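Local coordinates for uncharacterized protein (Cricetid herpesvirus 2, PDB 4ZKQ), which binds chemokines as a decoy receptor encoded by a rodent gammaherpesvirus, probably keeping them from host receptors, at residues 59-72 / 186-198. Numbering follows the deposited sequence. Where two conformers were deposited one is given.
Sequences PLKFLDLLEKETAV and REEGLEMKQVDCL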
# COMPACT_ATOMS: atom_id res chain seq x y z
N PRO A 59 4.01 3.25 -13.79
CA PRO A 59 4.19 2.54 -15.05
C PRO A 59 4.08 1.03 -14.90
O PRO A 59 4.68 0.47 -13.98
CB PRO A 59 5.62 2.93 -15.45
CG PRO A 59 6.33 3.01 -14.14
CD PRO A 59 5.30 3.51 -13.13
N LEU A 60 3.34 0.39 -15.79
CA LEU A 60 3.31 -1.07 -15.86
C LEU A 60 4.47 -1.56 -16.70
O LEU A 60 4.51 -1.30 -17.90
CB LEU A 60 1.98 -1.56 -16.44
CG LEU A 60 1.81 -3.08 -16.56
CD1 LEU A 60 1.99 -3.78 -15.21
CD2 LEU A 60 0.44 -3.37 -17.13
N LYS A 61 5.42 -2.25 -16.07
CA LYS A 61 6.61 -2.74 -16.76
C LYS A 61 6.78 -4.25 -16.63
O LYS A 61 6.49 -4.83 -15.58
CB LYS A 61 7.86 -2.07 -16.20
CG LYS A 61 7.92 -0.57 -16.45
CD LYS A 61 9.20 0.01 -15.89
CE LYS A 61 9.35 1.46 -16.31
NZ LYS A 61 10.62 2.05 -15.82
N PHE A 62 7.28 -4.87 -17.70
CA PHE A 62 7.57 -6.30 -17.72
C PHE A 62 9.05 -6.56 -18.00
O PHE A 62 9.68 -5.82 -18.76
CB PHE A 62 6.73 -7.00 -18.78
CG PHE A 62 5.27 -7.07 -18.46
CD1 PHE A 62 4.42 -6.02 -18.76
CD2 PHE A 62 4.73 -8.21 -17.88
CE1 PHE A 62 3.08 -6.09 -18.47
CE2 PHE A 62 3.39 -8.29 -17.59
CZ PHE A 62 2.56 -7.22 -17.88
N LEU A 63 9.59 -7.60 -17.37
CA LEU A 63 10.92 -8.11 -17.68
C LEU A 63 10.80 -9.55 -18.15
O LEU A 63 9.95 -10.30 -17.68
CB LEU A 63 11.83 -8.06 -16.46
CG LEU A 63 12.75 -6.86 -16.23
CD1 LEU A 63 13.63 -7.16 -15.03
CD2 LEU A 63 13.60 -6.55 -17.45
N ASP A 64 11.67 -9.95 -19.08
CA ASP A 64 11.68 -11.33 -19.52
C ASP A 64 12.42 -12.16 -18.48
O ASP A 64 13.63 -12.03 -18.31
CB ASP A 64 12.33 -11.48 -20.90
CG ASP A 64 12.24 -12.90 -21.43
OD1 ASP A 64 11.11 -13.39 -21.66
OD2 ASP A 64 13.30 -13.54 -21.61
N LEU A 65 11.67 -12.99 -17.76
CA LEU A 65 12.20 -13.76 -16.65
C LEU A 65 11.63 -15.17 -16.68
O LEU A 65 10.42 -15.35 -16.85
CB LEU A 65 11.87 -13.10 -15.31
CG LEU A 65 12.42 -11.70 -15.05
CD1 LEU A 65 11.74 -11.11 -13.84
CD2 LEU A 65 13.92 -11.73 -14.84
N LEU A 66 12.49 -16.17 -16.51
CA LEU A 66 12.08 -17.57 -16.57
C LEU A 66 11.15 -17.81 -17.76
O LEU A 66 10.13 -18.48 -17.64
CB LEU A 66 11.41 -17.97 -15.25
CG LEU A 66 12.35 -17.95 -14.04
CD1 LEU A 66 11.60 -18.16 -12.73
CD2 LEU A 66 13.42 -19.01 -14.19
N GLU A 67 11.52 -17.20 -18.89
CA GLU A 67 10.91 -17.46 -20.20
C GLU A 67 9.50 -16.88 -20.42
O GLU A 67 8.82 -17.26 -21.37
CB GLU A 67 10.87 -18.98 -20.46
CG GLU A 67 12.24 -19.65 -20.29
CD GLU A 67 12.26 -21.10 -20.74
OE1 GLU A 67 11.31 -21.53 -21.42
OE2 GLU A 67 13.24 -21.81 -20.41
N LYS A 68 9.09 -15.94 -19.58
CA LYS A 68 7.87 -15.17 -19.83
C LYS A 68 8.05 -13.71 -19.41
O LYS A 68 8.89 -13.40 -18.56
CB LYS A 68 6.67 -15.75 -19.08
CG LYS A 68 6.25 -17.15 -19.51
CD LYS A 68 4.99 -17.57 -18.76
CE LYS A 68 4.64 -19.04 -18.98
NZ LYS A 68 3.47 -19.47 -18.16
N GLU A 69 7.26 -12.82 -20.01
CA GLU A 69 7.24 -11.43 -19.59
C GLU A 69 6.59 -11.35 -18.21
O GLU A 69 5.48 -11.83 -18.02
CB GLU A 69 6.47 -10.58 -20.59
CG GLU A 69 7.27 -10.24 -21.84
CD GLU A 69 7.98 -8.90 -21.72
OE1 GLU A 69 7.39 -7.89 -22.15
OE2 GLU A 69 9.11 -8.86 -21.19
N THR A 70 7.30 -10.75 -17.26
CA THR A 70 6.90 -10.76 -15.86
C THR A 70 6.84 -9.36 -15.26
O THR A 70 7.80 -8.59 -15.38
CB THR A 70 7.89 -11.61 -15.04
OG1 THR A 70 8.00 -12.91 -15.62
CG2 THR A 70 7.43 -11.72 -13.58
N ALA A 71 5.72 -9.04 -14.61
CA ALA A 71 5.57 -7.80 -13.85
C ALA A 71 5.43 -8.13 -12.37
O ALA A 71 4.79 -9.11 -12.00
CB ALA A 71 4.37 -7.02 -14.34
N VAL A 72 6.04 -7.30 -11.53
CA VAL A 72 6.02 -7.49 -10.09
C VAL A 72 5.51 -6.21 -9.45
O VAL A 72 6.20 -5.19 -9.47
CB VAL A 72 7.41 -7.85 -9.54
CG1 VAL A 72 7.38 -8.00 -8.03
CG2 VAL A 72 7.92 -9.13 -10.20
N ARG A 186 5.07 8.34 -15.89
CA ARG A 186 5.88 8.23 -14.67
C ARG A 186 6.88 7.07 -14.74
O ARG A 186 6.95 6.24 -13.84
CB ARG A 186 4.97 8.07 -13.46
CG ARG A 186 3.95 9.20 -13.35
CD ARG A 186 2.88 8.89 -12.32
NE ARG A 186 1.87 9.94 -12.23
CZ ARG A 186 0.89 10.12 -13.11
NH1 ARG A 186 0.80 9.33 -14.17
NH2 ARG A 186 0.01 11.09 -12.93
N GLU A 187 7.67 7.05 -15.81
CA GLU A 187 8.50 5.89 -16.13
C GLU A 187 9.67 5.67 -15.16
O GLU A 187 10.23 4.58 -15.12
CB GLU A 187 9.02 6.02 -17.57
CG GLU A 187 9.93 7.21 -17.79
CD GLU A 187 10.18 7.49 -19.26
OE1 GLU A 187 9.50 6.88 -20.12
OE2 GLU A 187 11.04 8.34 -19.56
N GLU A 188 10.04 6.69 -14.39
CA GLU A 188 11.09 6.55 -13.39
C GLU A 188 10.54 6.15 -12.00
O GLU A 188 11.31 5.90 -11.07
CB GLU A 188 11.90 7.85 -13.29
CG GLU A 188 12.74 8.11 -14.55
CD GLU A 188 13.43 9.47 -14.59
OE1 GLU A 188 13.57 10.12 -13.53
OE2 GLU A 188 13.83 9.89 -15.70
N GLY A 189 9.22 6.03 -11.89
CA GLY A 189 8.57 5.74 -10.62
C GLY A 189 8.73 4.30 -10.16
O GLY A 189 8.80 4.03 -8.97
N LEU A 190 8.76 3.38 -11.12
CA LEU A 190 9.08 1.98 -10.87
C LEU A 190 10.17 1.55 -11.83
O LEU A 190 10.00 1.64 -13.05
CB LEU A 190 7.86 1.08 -11.02
CG LEU A 190 8.02 -0.42 -10.70
CD1 LEU A 190 6.69 -1.00 -10.25
CD2 LEU A 190 8.53 -1.21 -11.90
N GLU A 191 11.29 1.09 -11.29
CA GLU A 191 12.37 0.52 -12.08
C GLU A 191 12.59 -0.91 -11.59
O GLU A 191 12.62 -1.15 -10.39
CB GLU A 191 13.65 1.34 -11.94
CG GLU A 191 13.53 2.82 -12.35
CD GLU A 191 13.51 3.04 -13.86
OE1 GLU A 191 13.35 2.07 -14.62
OE2 GLU A 191 13.66 4.21 -14.28
N MET A 192 12.72 -1.85 -12.52
CA MET A 192 13.01 -3.24 -12.16
C MET A 192 14.22 -3.75 -12.92
O MET A 192 14.39 -3.46 -14.10
CB MET A 192 11.79 -4.13 -12.42
CG MET A 192 11.37 -4.20 -13.87
SD MET A 192 9.73 -4.92 -14.12
CE MET A 192 9.86 -6.43 -13.16
N LYS A 193 15.07 -4.51 -12.23
CA LYS A 193 16.22 -5.13 -12.87
C LYS A 193 16.57 -6.46 -12.21
O LYS A 193 16.48 -6.60 -10.99
CB LYS A 193 17.43 -4.19 -12.83
CG LYS A 193 17.88 -3.79 -11.43
CD LYS A 193 19.23 -3.08 -11.46
CE LYS A 193 19.57 -2.45 -10.12
NZ LYS A 193 20.93 -2.82 -9.64
N GLN A 194 16.95 -7.43 -13.02
CA GLN A 194 17.42 -8.69 -12.49
C GLN A 194 18.79 -8.49 -11.87
O GLN A 194 19.65 -7.81 -12.44
CB GLN A 194 17.46 -9.76 -13.57
CG GLN A 194 17.96 -11.10 -13.06
CD GLN A 194 17.89 -12.18 -14.11
OE1 GLN A 194 17.54 -11.91 -15.26
NE2 GLN A 194 18.20 -13.40 -13.72
N VAL A 195 18.97 -9.06 -10.68
CA VAL A 195 20.24 -9.00 -9.97
C VAL A 195 20.67 -10.42 -9.61
O VAL A 195 19.85 -11.34 -9.61
CB VAL A 195 20.14 -8.15 -8.68
CG1 VAL A 195 19.92 -6.68 -9.03
CG2 VAL A 195 19.02 -8.67 -7.78
N ASP A 196 21.95 -10.59 -9.29
CA ASP A 196 22.45 -11.88 -8.85
C ASP A 196 21.93 -12.19 -7.46
O ASP A 196 21.94 -11.33 -6.58
CB ASP A 196 23.98 -11.90 -8.86
CG ASP A 196 24.57 -11.71 -10.24
OD1 ASP A 196 24.12 -12.40 -11.18
OD2 ASP A 196 25.47 -10.87 -10.40
N CYS A 197 21.47 -13.42 -7.26
CA CYS A 197 21.07 -13.86 -5.93
C CYS A 197 22.34 -14.02 -5.07
O CYS A 197 23.29 -14.68 -5.51
CB CYS A 197 20.27 -15.16 -6.01
SG CYS A 197 18.75 -15.06 -6.99
N LEU A 198 22.34 -13.44 -3.87
CA LEU A 198 23.52 -13.42 -3.01
C LEU A 198 23.48 -14.46 -1.88
O LEU A 198 24.54 -14.97 -1.48
CB LEU A 198 23.70 -12.04 -2.39
CG LEU A 198 23.79 -10.86 -3.36
CD1 LEU A 198 24.13 -9.60 -2.58
CD2 LEU A 198 24.82 -11.13 -4.45
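Lys61 makes the polar part of this contact. Its side chain is extended beyond CG and carries NZ to three oxygens of 186-198. Lys61 NZ donates to Glu187 O at 2.7 Å. Lys61 NZ also donates to Leu190 O at 2.9 Å, and it lies in the plane of each carbonyl. A salt bridge joins Lys61 NZ to Glu191 OE1 at 3.0 Å. The Glu191 chain bends at chi2 (-76°), which brings its carboxylate back to the lysine. The ammonium thus ties the type I turn 186-189 to the start of strand 190-195.

The apolar part centres on Met192. Leu63 and Met192 reach toward each other, tip to tip, with Leu63 CG 3.8 Å from Met192 CG. Chi3 (-50°) bends the chain, and Met192 CE lies 3.7 Å from Thr70 O. Met192 SD packs against the backbone of Lys61. Pro59 packs against the turn, with Pro59 CD 3.3 Å from Arg186 O. Pro59 CG also meets Leu190 CB at 4.0 Å.

No backbone-to-backbone hydrogen bond links the segments. Strand 63-65 runs roughly parallel to strand 190-195, their directions 27° apart. Strands 63-65 and 68-74 form a hairpin through the type I' turn 65-68. Strand 68-74 pairs with strand 147-152, while 190-195 pairs with strand 206-223, where Leu213 touches Leu190.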